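Long-range contacts in tryptophan halogenase superfamily (Brevundimonas sp. BAL3, PDB 6FRL), which is a flavin-dependent halogenase that prefers bromination over chlorination, and probably uses reduced flavin and halide to halogenate an aromatic substrate: residues 116-120 / 132-136; 392-398 / 420-424; 427-431 / 450-454. One frame throughout, in Å; residues are numbered along the deposited sequence.

Interaction 1: 116-120 / 132-136; sequences FHHYW and LAAYS
Leu-132 and Tyr-135, in the loop that follows helix 116-125, Leu-132 in a 3-10 segment, pack against Phe-116 and Trp-120, one turn apart on that helix, and three of these four residues form an aromatic cluster. The contact is apolar and buried. Leu-132 comes first: its CB lies over the face of the six-membered ring of Trp-120 in a CH-pi contact, 3.9 Å from the centroid, while CD1 of the same leucine reaches the edge of the Phe-116 ring, 4.1 Å from CE2. With CG anti to the backbone N (chi1 -178°), Trp-120 extends its indole toward the turn, and NE1 is hydrogen-bonded to Ala-130 O, just before it. Three residues on, Tyr-135 lays its ring against the ends of both aromatic side chains, completing a triangle of rings. Its plane is inclined to both, at 53° to Phe-116 and 73° to the five-membered ring of Trp-120, and CE1 of Tyr-135 comes 3.6 Å from CD1 of Trp-120. The phenol OH is hydrogen-bonded to Arg-484, which links the loop to helix 473-492. Phe-116 meets one face of the tyrosine ring near its rim, CZ lying 3.5 Å from Tyr-135 CD2.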
ATOM      1  N   PHE B 116     -18.188  -6.634   0.147  1.00 30.82           N
ATOM      2  CA  PHE B 116     -19.509  -6.842  -0.406  1.00 31.28           C
ATOM      3  C   PHE B 116     -19.676  -8.136  -1.208  1.00 33.42           C
ATOM      4  O   PHE B 116     -20.689  -8.822  -1.066  1.00 35.09           O
ATOM      5  CB  PHE B 116     -19.893  -5.667  -1.298  1.00 29.42           C
ATOM      6  CG  PHE B 116     -21.217  -5.856  -1.977  1.00 26.20           C
ATOM      7  CD1 PHE B 116     -22.386  -5.765  -1.255  1.00 25.02           C
ATOM      8  CD2 PHE B 116     -21.279  -6.116  -3.334  1.00 24.78           C
ATOM      9  CE1 PHE B 116     -23.596  -5.956  -1.879  1.00 26.58           C
ATOM     10  CE2 PHE B 116     -22.484  -6.290  -3.962  1.00 25.55           C
ATOM     11  CZ  PHE B 116     -23.648  -6.231  -3.231  1.00 26.62           C
ATOM     12  N   HIS B 117     -18.708  -8.443  -2.079  1.00 33.47           N
ATOM     13  CA  HIS B 117     -18.827  -9.585  -2.979  1.00 32.49           C
ATOM     14  C   HIS B 117     -19.140 -10.935  -2.277  1.00 32.75           C
ATOM     15  O   HIS B 117     -19.806 -11.787  -2.880  1.00 32.29           O
ATOM     16  CB  HIS B 117     -17.619  -9.696  -3.896  1.00 33.75           C
ATOM     17  CG  HIS B 117     -16.331 -10.020  -3.202  1.00 33.56           C
ATOM     18  ND1 HIS B 117     -15.526  -9.056  -2.633  1.00 31.69           N
ATOM     19  CD2 HIS B 117     -15.674 -11.197  -3.050  1.00 35.15           C
ATOM     20  CE1 HIS B 117     -14.433  -9.623  -2.154  1.00 32.23           C
ATOM     21  NE2 HIS B 117     -14.510 -10.927  -2.372  1.00 34.86           N
ATOM     22  N   HIS B 118     -18.715 -11.094  -1.019  1.00 31.48           N
ATOM     23  CA  HIS B 118     -19.025 -12.302  -0.213  1.00 32.36           C
ATOM     24  C   HIS B 118     -20.522 -12.433   0.090  1.00 30.21           C
ATOM     25  O   HIS B 118     -21.098 -13.481  -0.118  1.00 26.59           O
ATOM     26  CB  HIS B 118     -18.229 -12.328   1.104  1.00 33.74           C
ATOM     27  CG  HIS B 118     -16.745 -12.390   0.902  1.00 34.00           C
ATOM     28  ND1 HIS B 118     -16.135 -13.433   0.236  1.00 36.40           N
ATOM     29  CD2 HIS B 118     -15.758 -11.534   1.244  1.00 33.53           C
ATOM     30  CE1 HIS B 118     -14.833 -13.233   0.206  1.00 37.40           C
ATOM     31  NE2 HIS B 118     -14.580 -12.077   0.794  1.00 37.26           N
ATOM     32  N   TYR B 119     -21.147 -11.348   0.527  1.00 27.77           N
ATOM     33  CA  TYR B 119     -22.581 -11.335   0.735  1.00 30.15           C
ATOM     34  C   TYR B 119     -23.323 -11.604  -0.604  1.00 32.02           C
ATOM     35  O   TYR B 119     -24.260 -12.418  -0.656  1.00 30.18           O
ATOM     36  CB  TYR B 119     -23.018 -10.008   1.345  1.00 32.98           C
ATOM     37  CG  TYR B 119     -22.448  -9.727   2.717  1.00 35.60           C
ATOM     38  CD1 TYR B 119     -23.059 -10.206   3.875  1.00 38.70           C
ATOM     39  CD2 TYR B 119     -21.292  -8.952   2.860  1.00 40.60           C
ATOM     40  CE1 TYR B 119     -22.520  -9.936   5.141  1.00 43.46           C
ATOM     41  CE2 TYR B 119     -20.739  -8.663   4.116  1.00 42.67           C
ATOM     42  CZ  TYR B 119     -21.353  -9.149   5.251  1.00 45.35           C
ATOM     43  OH  TYR B 119     -20.782  -8.858   6.474  1.00 50.28           O
ATOM     44  N   TRP B 120     -22.873 -10.958  -1.694  1.00 31.69           N
ATOM     45  CA  TRP B 120     -23.430 -11.201  -3.025  1.00 28.44           C
ATOM     46  C   TRP B 120     -23.311 -12.669  -3.431  1.00 30.15           C
ATOM     47  O   TRP B 120     -24.244 -13.239  -4.010  1.00 31.04           O
ATOM     48  CB  TRP B 120     -22.752 -10.327  -4.079  1.00 28.86           C
ATOM     49  CG  TRP B 120     -23.313 -10.510  -5.453  1.00 28.76           C
ATOM     50  CD1 TRP B 120     -24.474  -9.987  -5.949  1.00 28.69           C
ATOM     51  CD2 TRP B 120     -22.751 -11.298  -6.496  1.00 26.95           C
ATOM     52  NE1 TRP B 120     -24.660 -10.389  -7.255  1.00 28.60           N
ATOM     53  CE2 TRP B 120     -23.615 -11.197  -7.615  1.00 27.82           C
ATOM     54  CE3 TRP B 120     -21.596 -12.072  -6.601  1.00 26.15           C
ATOM     55  CZ2 TRP B 120     -23.362 -11.861  -8.834  1.00 28.06           C
ATOM     56  CZ3 TRP B 120     -21.340 -12.742  -7.812  1.00 25.92           C
ATOM     57  CH2 TRP B 120     -22.222 -12.626  -8.911  1.00 26.59           C
ATOM     58  N   LEU B 132     -23.592  -8.888 -10.488  1.00 33.92           N
ATOM     59  CA  LEU B 132     -22.808  -8.067  -9.578  1.00 33.62           C
ATOM     60  C   LEU B 132     -22.809  -6.560 -10.000  1.00 34.14           C
ATOM     61  O   LEU B 132     -22.811  -5.671  -9.126  1.00 33.48           O
ATOM     62  CB  LEU B 132     -21.393  -8.616  -9.484  1.00 32.98           C
ATOM     63  CG  LEU B 132     -20.416  -7.847  -8.603  1.00 33.10           C
ATOM     64  CD1 LEU B 132     -20.703  -8.091  -7.136  1.00 32.56           C
ATOM     65  CD2 LEU B 132     -19.013  -8.256  -8.986  1.00 36.18           C
ATOM     66  N   ALA B 133     -22.832  -6.297 -11.311  1.00 32.96           N
ATOM     67  CA  ALA B 133     -22.917  -4.936 -11.876  1.00 35.74           C
ATOM     68  C   ALA B 133     -24.145  -4.084 -11.474  1.00 37.83           C
ATOM     69  O   ALA B 133     -24.094  -2.849 -11.527  1.00 40.52           O
ATOM     70  CB  ALA B 133     -22.827  -5.016 -13.397  1.00 36.44           C
ATOM     71  N   ALA B 134     -25.244  -4.728 -11.080  1.00 36.69           N
ATOM     72  CA  ALA B 134     -26.366  -3.978 -10.544  1.00 38.79           C
ATOM     73  C   ALA B 134     -26.035  -3.236  -9.267  1.00 35.32           C
ATOM     74  O   ALA B 134     -26.829  -2.412  -8.846  1.00 43.08           O
ATOM     75  CB  ALA B 134     -27.556  -4.876 -10.305  1.00 42.12           C
ATOM     76  N   TYR B 135     -24.899  -3.526  -8.647  1.00 31.01           N
ATOM     77  CA  TYR B 135     -24.496  -2.845  -7.416  1.00 29.72           C
ATOM     78  C   TYR B 135     -23.372  -1.842  -7.586  1.00 28.08           C
ATOM     79  O   TYR B 135     -22.819  -1.404  -6.592  1.00 26.19           O
ATOM     80  CB  TYR B 135     -24.115  -3.856  -6.344  1.00 30.43           C
ATOM     81  CG  TYR B 135     -25.194  -4.856  -6.079  1.00 31.55           C
ATOM     82  CD1 TYR B 135     -25.256  -6.036  -6.810  1.00 32.70           C
ATOM     83  CD2 TYR B 135     -26.157  -4.640  -5.092  1.00 35.07           C
ATOM     84  CE1 TYR B 135     -26.260  -6.962  -6.596  1.00 34.44           C
ATOM     85  CE2 TYR B 135     -27.173  -5.575  -4.862  1.00 33.87           C
ATOM     86  CZ  TYR B 135     -27.200  -6.733  -5.616  1.00 33.24           C
ATOM     87  OH  TYR B 135     -28.170  -7.667  -5.393  1.00 37.06           O
ATOM     88  N   SER B 136     -23.052  -1.480  -8.836  1.00 29.16           N
ATOM     89  CA  SER B 136     -22.105  -0.398  -9.174  1.00 27.95           C
ATOM     90  C   SER B 136     -22.815   0.722  -9.911  1.00 26.78           C
ATOM     91  O   SER B 136     -23.317   0.520 -11.027  1.00 25.36           O
ATOM     92  CB  SER B 136     -20.998  -0.916 -10.103  1.00 30.08           C
ATOM     93  OG  SER B 136     -20.208   0.159 -10.620  1.00 31.24           O
TER

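Interaction 2: 392-398 / 420-424; sequences RVRDFII and VPETL
The carboxylate of Asp-395, on helix 376-402, receives the hydroxyl of Thr-423 from the first turn of helix 422-434, and two arginines and Pro-421 gather round this carboxylate. Asp-395 and Thr-423 cross at about a right angle. OG1 of Thr-423 donates to OD2 of Asp-395 over 2.6 Å, arriving on the syn side and 20° out of the carboxylate plane. The threonine chi1 of 42° sets OG1 between its own backbone N and carbonyl carbon, turned to the aspartate. Within helix 376-402, Arg-392, Arg-394 and Asp-395 form a salt-bridge network. Arg-392 brings NH2 to the same OD2 at 3.0 Å, but from above the carboxylate plane, although the oxygen lies in the plane of the guanidinium. The other oxygen, OD1, is gripped by Arg-394 side-on: NE and NH2 both bond to it from one face of the carboxylate, with NE at 3.0 Å. Pro-421, at the N-cap position of helix 422-434, covers one face of the Arg-394 guanidinium, its CG 3.8 Å from NH2, and Trp-242 adds a cation-pi contact to this arginine.

One turn farther along helix 376-402 the contact becomes apolar. Ile-398 and Pro-421 meet tip to tip, CD1 to CD 3.7 Å, whereas CG2 of the isoleucine touches both Val-420 CG1 and Leu-424 CD2.

A single buried carboxylate thus accepts four hydrogen bonds, two at each oxygen. Two arginines from its own helix probably stabilise its negative charge and limit its rotation, presenting OD2 to the threonine that joins the second helix.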
ATOM      1  N   ARG B 392       2.864  -5.670 -13.100  1.00 29.24           N
ATOM      2  CA  ARG B 392       1.510  -5.660 -12.536  1.00 28.50           C
ATOM      3  C   ARG B 392       0.434  -5.307 -13.579  1.00 26.27           C
ATOM      4  O   ARG B 392      -0.648  -5.874 -13.556  1.00 28.48           O
ATOM      5  CB  ARG B 392       1.432  -4.771 -11.295  1.00 28.36           C
ATOM      6  CG  ARG B 392       2.401  -5.119 -10.172  1.00 30.07           C
ATOM      7  CD  ARG B 392       2.033  -6.378  -9.445  1.00 32.17           C
ATOM      8  NE  ARG B 392       2.303  -7.581 -10.234  1.00 34.03           N
ATOM      9  CZ  ARG B 392       3.505  -8.122 -10.421  1.00 34.79           C
ATOM     10  NH1 ARG B 392       4.599  -7.585  -9.873  1.00 33.68           N
ATOM     11  NH2 ARG B 392       3.608  -9.216 -11.180  1.00 34.88           N
ATOM     12  N   VAL B 393       0.752  -4.460 -14.551  1.00 26.65           N
ATOM     13  CA  VAL B 393      -0.200  -4.164 -15.653  1.00 27.59           C
ATOM     14  C   VAL B 393      -0.266  -5.312 -16.667  1.00 28.44           C
ATOM     15  O   VAL B 393      -1.357  -5.685 -17.147  1.00 32.07           O
ATOM     16  CB  VAL B 393       0.140  -2.836 -16.371  1.00 26.58           C
ATOM     17  CG1 VAL B 393      -0.763  -2.587 -17.587  1.00 25.89           C
ATOM     18  CG2 VAL B 393       0.044  -1.663 -15.389  1.00 25.55           C
ATOM     19  N   ARG B 394       0.893  -5.838 -17.026  1.00 28.57           N
ATOM     20  CA  ARG B 394       0.948  -7.063 -17.843  1.00 31.05           C
ATOM     21  C   ARG B 394       0.015  -8.193 -17.338  1.00 30.13           C
ATOM     22  O   ARG B 394      -0.821  -8.705 -18.091  1.00 30.98           O
ATOM     23  CB  ARG B 394       2.391  -7.559 -17.912  1.00 31.20           C
ATOM     24  CG  ARG B 394       2.633  -8.819 -18.732  1.00 32.19           C
ATOM     25  CD  ARG B 394       3.921  -9.464 -18.285  1.00 33.45           C
ATOM     26  NE  ARG B 394       3.893  -9.844 -16.867  1.00 34.40           N
ATOM     27  CZ  ARG B 394       4.951 -10.279 -16.183  1.00 34.69           C
ATOM     28  NH1 ARG B 394       6.129 -10.396 -16.787  1.00 33.04           N
ATOM     29  NH2 ARG B 394       4.827 -10.595 -14.889  1.00 34.75           N
ATOM     30  N   ASP B 395       0.167  -8.551 -16.064  1.00 31.36           N
ATOM     31  CA  ASP B 395      -0.644  -9.597 -15.426  1.00 32.15           C
ATOM     32  C   ASP B 395      -2.139  -9.312 -15.484  1.00 32.94           C
ATOM     33  O   ASP B 395      -2.914 -10.213 -15.768  1.00 35.96           O
ATOM     34  CB  ASP B 395      -0.215  -9.806 -13.965  1.00 31.65           C
ATOM     35  CG  ASP B 395       1.150 -10.461 -13.847  1.00 32.65           C
ATOM     36  OD1 ASP B 395       1.808 -10.713 -14.885  1.00 34.63           O
ATOM     37  OD2 ASP B 395       1.569 -10.709 -12.705  1.00 31.33           O
ATOM     38  N   PHE B 396      -2.556  -8.075 -15.219  1.00 30.38           N
ATOM     39  CA  PHE B 396      -3.968  -7.735 -15.392  1.00 29.74           C
ATOM     40  C   PHE B 396      -4.423  -7.961 -16.828  1.00 28.74           C
ATOM     41  O   PHE B 396      -5.499  -8.526 -17.039  1.00 26.31           O
ATOM     42  CB  PHE B 396      -4.243  -6.286 -14.941  1.00 30.80           C
ATOM     43  CG  PHE B 396      -5.702  -5.924 -14.856  1.00 29.96           C
ATOM     44  CD1 PHE B 396      -6.558  -6.639 -14.024  1.00 30.65           C
ATOM     45  CD2 PHE B 396      -6.211  -4.828 -15.552  1.00 30.16           C
ATOM     46  CE1 PHE B 396      -7.918  -6.287 -13.923  1.00 28.28           C
ATOM     47  CE2 PHE B 396      -7.553  -4.479 -15.454  1.00 30.07           C
ATOM     48  CZ  PHE B 396      -8.410  -5.222 -14.635  1.00 27.73           C
ATOM     49  N   ILE B 397      -3.605  -7.538 -17.811  1.00 28.95           N
ATOM     50  CA  ILE B 397      -3.945  -7.744 -19.239  1.00 28.61           C
ATOM     51  C   ILE B 397      -4.038  -9.252 -19.585  1.00 29.04           C
ATOM     52  O   ILE B 397      -5.004  -9.703 -20.180  1.00 25.81           O
ATOM     53  CB  ILE B 397      -2.966  -6.995 -20.185  1.00 25.53           C
ATOM     54  CG1 ILE B 397      -3.205  -5.482 -20.042  1.00 25.36           C
ATOM     55  CG2 ILE B 397      -3.171  -7.429 -21.637  1.00 22.31           C
ATOM     56  CD1 ILE B 397      -2.106  -4.599 -20.576  1.00 24.51           C
ATOM     57  N   ILE B 398      -3.032 -10.017 -19.180  1.00 29.61           N
ATOM     58  CA  ILE B 398      -3.019 -11.464 -19.375  1.00 29.79           C
ATOM     59  C   ILE B 398      -4.328 -12.151 -18.912  1.00 30.77           C
ATOM     60  O   ILE B 398      -4.915 -12.964 -19.657  1.00 33.12           O
ATOM     61  CB  ILE B 398      -1.803 -12.092 -18.645  1.00 29.25           C
ATOM     62  CG1 ILE B 398      -0.524 -11.743 -19.401  1.00 28.26           C
ATOM     63  CG2 ILE B 398      -1.954 -13.619 -18.552  1.00 28.68           C
ATOM     64  CD1 ILE B 398       0.744 -12.035 -18.641  1.00 30.53           C
ATOM     65  N   VAL B 420       1.040 -18.773 -17.630  1.00 34.14           N
ATOM     66  CA  VAL B 420       0.967 -17.389 -17.210  1.00 29.50           C
ATOM     67  C   VAL B 420       1.943 -17.204 -16.067  1.00 29.64           C
ATOM     68  O   VAL B 420       2.266 -18.153 -15.357  1.00 28.54           O
ATOM     69  CB  VAL B 420      -0.476 -16.955 -16.777  1.00 28.94           C
ATOM     70  CG1 VAL B 420      -1.514 -17.346 -17.817  1.00 28.31           C
ATOM     71  CG2 VAL B 420      -0.894 -17.540 -15.442  1.00 28.18           C
ATOM     72  N   PRO B 421       2.419 -15.974 -15.868  1.00 30.32           N
ATOM     73  CA  PRO B 421       3.359 -15.780 -14.791  1.00 30.52           C
ATOM     74  C   PRO B 421       2.847 -16.328 -13.454  1.00 32.89           C
ATOM     75  O   PRO B 421       1.639 -16.332 -13.209  1.00 33.13           O
ATOM     76  CB  PRO B 421       3.521 -14.253 -14.747  1.00 30.65           C
ATOM     77  CG  PRO B 421       3.243 -13.821 -16.152  1.00 33.12           C
ATOM     78  CD  PRO B 421       2.139 -14.728 -16.603  1.00 30.09           C
ATOM     79  N   GLU B 422       3.778 -16.797 -12.621  1.00 37.79           N
ATOM     80  CA  GLU B 422       3.506 -17.251 -11.252  1.00 41.38           C
ATOM     81  C   GLU B 422       2.784 -16.212 -10.388  1.00 39.46           C
ATOM     82  O   GLU B 422       1.943 -16.573  -9.563  1.00 43.91           O
ATOM     83  CB  GLU B 422       4.811 -17.726 -10.558  1.00 47.41           C
ATOM     84  CG  GLU B 422       4.815 -17.620  -9.020  1.00 59.83           C
ATOM     85  CD  GLU B 422       5.677 -18.681  -8.318  1.00 68.94           C
ATOM     86  OE1 GLU B 422       6.794 -18.999  -8.814  1.00 71.02           O
ATOM     87  OE2 GLU B 422       5.214 -19.197  -7.263  1.00 69.47           O
ATOM     88  N   THR B 423       3.126 -14.941 -10.543  1.00 37.74           N
ATOM     89  CA  THR B 423       2.417 -13.851  -9.826  1.00 35.23           C
ATOM     90  C   THR B 423       0.880 -13.864 -10.066  1.00 32.62           C
ATOM     91  O   THR B 423       0.102 -13.664  -9.125  1.00 32.37           O
ATOM     92  CB  THR B 423       2.983 -12.481 -10.235  1.00 33.56           C
ATOM     93  OG1 THR B 423       3.197 -12.478 -11.636  1.00 34.01           O
ATOM     94  CG2 THR B 423       4.311 -12.223  -9.553  1.00 34.35           C
ATOM     95  N   LEU B 424       0.480 -14.144 -11.308  1.00 30.45           N
ATOM     96  CA  LEU B 424      -0.912 -14.288 -11.692  1.00 31.71           C
ATOM     97  C   LEU B 424      -1.535 -15.630 -11.282  1.00 33.32           C
ATOM     98  O   LEU B 424      -2.748 -15.681 -10.979  1.00 33.10           O
ATOM     99  CB  LEU B 424      -1.071 -14.101 -13.202  1.00 30.66           C
ATOM    100  CG  LEU B 424      -2.509 -14.113 -13.727  1.00 32.13           C
ATOM    101  CD1 LEU B 424      -3.361 -13.037 -13.033  1.00 31.54           C
ATOM    102  CD2 LEU B 424      -2.481 -13.895 -15.230  1.00 33.56           C
TER

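Interaction 3: 427-431 / 450-454; sequences KIALW and WLAIY
Trp-431 and Tyr-454 lie face to face across helices 422-434 and 447-456. The five-membered ring of the indole and the phenol ring are 3.7 Å apart between centroids and inclined by only 6°, and the two side chains run past each other in opposite directions. NE1 of Trp-431 consequently sits over the root of the tyrosine ring, 3.4 Å from CG, while CB of Trp-431 comes over the far half, 3.8 Å from Tyr-454 CZ. At the other end of the indole, CH2 touches CD1 of Leu-451 at 3.6 Å.

One turn back on each helix, Lys-427 crosses Trp-450 at about a right angle. Bends at chi3 and chi4 lay its CE over the six-membered ring, 3.5 Å from the centroid, in a CH-pi contact; NZ of Lys-427 lies farther out, 4.7 Å from the centroid of the same Trp-450 ring, in an off-centre cation-pi interaction.

Polar partners beyond the two segments position these groups. Lys-427 NZ forms a salt bridge with Glu-443 and a hydrogen bond to Val-438 O, and the indole N-H groups of Trp-431 and Trp-450 are taken by the carbonyls of Leu-459 and Phe-445. Ala-429, which points away, and Leu-430 pack on Pro-377 and Glu-381 of the second subunit.

The short segments cross at -76° with their axes 12.5 Å apart, a wide, steep helix-helix packing bridged by large aromatic side chains within the helical part of this tryptophan-halogenase-family fold.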
ATOM      1  N   LYS B 427      -2.604 -15.182  -7.691  1.00 30.04           N
ATOM      2  CA  LYS B 427      -3.822 -14.378  -7.617  1.00 31.06           C
ATOM      3  C   LYS B 427      -5.054 -15.204  -7.920  1.00 31.52           C
ATOM      4  O   LYS B 427      -6.001 -15.192  -7.139  1.00 32.40           O
ATOM      5  CB  LYS B 427      -3.786 -13.177  -8.582  1.00 31.24           C
ATOM      6  CG  LYS B 427      -3.164 -11.921  -8.009  1.00 31.79           C
ATOM      7  CD  LYS B 427      -3.095 -10.789  -9.026  1.00 33.49           C
ATOM      8  CE  LYS B 427      -3.419  -9.441  -8.402  1.00 34.13           C
ATOM      9  NZ  LYS B 427      -2.254  -8.870  -7.730  1.00 36.32           N
ATOM     10  N   ILE B 428      -5.023 -15.911  -9.058  1.00 33.50           N
ATOM     11  CA  ILE B 428      -6.154 -16.736  -9.502  1.00 31.21           C
ATOM     12  C   ILE B 428      -6.417 -17.824  -8.473  1.00 32.78           C
ATOM     13  O   ILE B 428      -7.568 -18.100  -8.182  1.00 35.26           O
ATOM     14  CB  ILE B 428      -5.925 -17.329 -10.908  1.00 29.85           C
ATOM     15  CG1 ILE B 428      -5.947 -16.221 -11.958  1.00 28.75           C
ATOM     16  CG2 ILE B 428      -6.985 -18.355 -11.277  1.00 28.42           C
ATOM     17  CD1 ILE B 428      -5.520 -16.703 -13.334  1.00 30.07           C
ATOM     18  N   ALA B 429      -5.363 -18.394  -7.884  1.00 32.76           N
ATOM     19  CA  ALA B 429      -5.515 -19.481  -6.890  1.00 33.00           C
ATOM     20  C   ALA B 429      -6.141 -19.005  -5.557  1.00 30.90           C
ATOM     21  O   ALA B 429      -6.990 -19.691  -5.009  1.00 35.54           O
ATOM     22  CB  ALA B 429      -4.179 -20.218  -6.648  1.00 30.94           C
ATOM     23  N   LEU B 430      -5.742 -17.854  -5.048  1.00 28.75           N
ATOM     24  CA  LEU B 430      -6.351 -17.344  -3.804  1.00 26.77           C
ATOM     25  C   LEU B 430      -7.774 -16.847  -4.060  1.00 26.21           C
ATOM     26  O   LEU B 430      -8.620 -16.954  -3.175  1.00 24.73           O
ATOM     27  CB  LEU B 430      -5.517 -16.277  -3.125  1.00 24.80           C
ATOM     28  CG  LEU B 430      -6.030 -15.842  -1.742  1.00 26.15           C
ATOM     29  CD1 LEU B 430      -5.910 -16.949  -0.686  1.00 26.29           C
ATOM     30  CD2 LEU B 430      -5.339 -14.560  -1.278  1.00 24.82           C
ATOM     31  N   TRP B 431      -8.057 -16.341  -5.260  1.00 26.40           N
ATOM     32  CA  TRP B 431      -9.406 -15.876  -5.576  1.00 26.32           C
ATOM     33  C   TRP B 431     -10.376 -17.066  -5.571  1.00 31.10           C
ATOM     34  O   TRP B 431     -11.405 -17.023  -4.879  1.00 31.44           O
ATOM     35  CB  TRP B 431      -9.454 -15.147  -6.919  1.00 26.79           C
ATOM     36  CG  TRP B 431     -10.867 -14.911  -7.394  1.00 25.30           C
ATOM     37  CD1 TRP B 431     -11.518 -15.574  -8.387  1.00 23.94           C
ATOM     38  CD2 TRP B 431     -11.809 -14.004  -6.820  1.00 23.22           C
ATOM     39  NE1 TRP B 431     -12.797 -15.109  -8.491  1.00 24.80           N
ATOM     40  CE2 TRP B 431     -13.011 -14.155  -7.529  1.00 24.17           C
ATOM     41  CE3 TRP B 431     -11.760 -13.103  -5.757  1.00 23.23           C
ATOM     42  CZ2 TRP B 431     -14.168 -13.406  -7.232  1.00 24.12           C
ATOM     43  CZ3 TRP B 431     -12.900 -12.346  -5.456  1.00 23.96           C
ATOM     44  CH2 TRP B 431     -14.091 -12.513  -6.189  1.00 24.54           C
ATOM     45  N   TRP B 450     -10.104  -6.095 -10.362  1.00 27.99           N
ATOM     46  CA  TRP B 450      -9.867  -7.547 -10.483  1.00 27.96           C
ATOM     47  C   TRP B 450     -11.196  -8.306 -10.385  1.00 25.99           C
ATOM     48  O   TRP B 450     -11.482  -9.197 -11.194  1.00 21.86           O
ATOM     49  CB  TRP B 450      -8.836  -8.021  -9.413  1.00 28.48           C
ATOM     50  CG  TRP B 450      -7.454  -7.544  -9.748  1.00 28.08           C
ATOM     51  CD1 TRP B 450      -6.918  -6.334  -9.442  1.00 29.13           C
ATOM     52  CD2 TRP B 450      -6.466  -8.234 -10.523  1.00 28.61           C
ATOM     53  NE1 TRP B 450      -5.646  -6.228  -9.952  1.00 29.21           N
ATOM     54  CE2 TRP B 450      -5.349  -7.375 -10.635  1.00 29.23           C
ATOM     55  CE3 TRP B 450      -6.420  -9.491 -11.153  1.00 29.94           C
ATOM     56  CZ2 TRP B 450      -4.194  -7.730 -11.343  1.00 31.05           C
ATOM     57  CZ3 TRP B 450      -5.263  -9.852 -11.842  1.00 30.08           C
ATOM     58  CH2 TRP B 450      -4.169  -8.975 -11.928  1.00 29.74           C
ATOM     59  N   LEU B 451     -11.998  -7.908  -9.385  1.00 25.95           N
ATOM     60  CA  LEU B 451     -13.381  -8.364  -9.209  1.00 25.41           C
ATOM     61  C   LEU B 451     -14.213  -8.233 -10.477  1.00 24.21           C
ATOM     62  O   LEU B 451     -14.912  -9.168 -10.841  1.00 23.49           O
ATOM     63  CB  LEU B 451     -14.059  -7.614  -8.076  1.00 25.79           C
ATOM     64  CG  LEU B 451     -15.477  -8.029  -7.662  1.00 27.02           C
ATOM     65  CD1 LEU B 451     -15.621  -9.532  -7.440  1.00 27.28           C
ATOM     66  CD2 LEU B 451     -15.891  -7.304  -6.380  1.00 26.37           C
ATOM     67  N   ALA B 452     -14.119  -7.089 -11.156  1.00 24.20           N
ATOM     68  CA  ALA B 452     -14.889  -6.862 -12.396  1.00 23.69           C
ATOM     69  C   ALA B 452     -14.533  -7.881 -13.481  1.00 24.27           C
ATOM     70  O   ALA B 452     -15.394  -8.335 -14.251  1.00 24.18           O
ATOM     71  CB  ALA B 452     -14.675  -5.448 -12.919  1.00 22.33           C
ATOM     72  N   ILE B 453     -13.253  -8.230 -13.549  1.00 23.86           N
ATOM     73  CA  ILE B 453     -12.808  -9.195 -14.542  1.00 23.66           C
ATOM     74  C   ILE B 453     -13.202 -10.626 -14.119  1.00 25.55           C
ATOM     75  O   ILE B 453     -13.747 -11.389 -14.937  1.00 23.13           O
ATOM     76  CB  ILE B 453     -11.301  -9.038 -14.822  1.00 22.98           C
ATOM     77  CG1 ILE B 453     -10.981  -7.576 -15.268  1.00 22.17           C
ATOM     78  CG2 ILE B 453     -10.831 -10.061 -15.863  1.00 23.61           C
ATOM     79  CD1 ILE B 453     -11.863  -6.985 -16.359  1.00 21.17           C
ATOM     80  N   TYR B 454     -12.990 -10.973 -12.841  1.00 26.48           N
ATOM     81  CA  TYR B 454     -13.392 -12.303 -12.374  1.00 27.65           C
ATOM     82  C   TYR B 454     -14.882 -12.516 -12.665  1.00 28.16           C
ATOM     83  O   TYR B 454     -15.255 -13.504 -13.308  1.00 27.25           O
ATOM     84  CB  TYR B 454     -13.079 -12.530 -10.891  1.00 26.98           C
ATOM     85  CG  TYR B 454     -11.592 -12.611 -10.542  1.00 26.51           C
ATOM     86  CD1 TYR B 454     -10.736 -13.442 -11.235  1.00 26.95           C
ATOM     87  CD2 TYR B 454     -11.055 -11.869  -9.476  1.00 26.38           C
ATOM     88  CE1 TYR B 454      -9.376 -13.528 -10.890  1.00 28.75           C
ATOM     89  CE2 TYR B 454      -9.716 -11.933  -9.129  1.00 26.45           C
ATOM     90  CZ  TYR B 454      -8.874 -12.762  -9.839  1.00 28.06           C
ATOM     91  OH  TYR B 454      -7.540 -12.864  -9.505  1.00 30.38           O
TER

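In the fold
Along the chain the three contacts close one after another, and interaction 3 lies spatially between the other two. Its centre is about 11 Å from that of interaction 2 and about 14 Å from that of interaction 1, whereas interactions 1 and 2 are about 24 Å apart between centres and do not touch. Helix 422-434 serves both 2 and 3, its start packing on helix 376-402 and its later turns facing helix 447-456. Phe-396 reaches Trp-450 and Ile-453, joining these contacts; on the other flank His-117 meets Trp-431 and Leu-132 meets Leu-451. Packing thus runs from helix 116-125 through helices 422-434 and 447-456 to helix 376-402, making these helices one packed unit of the fold.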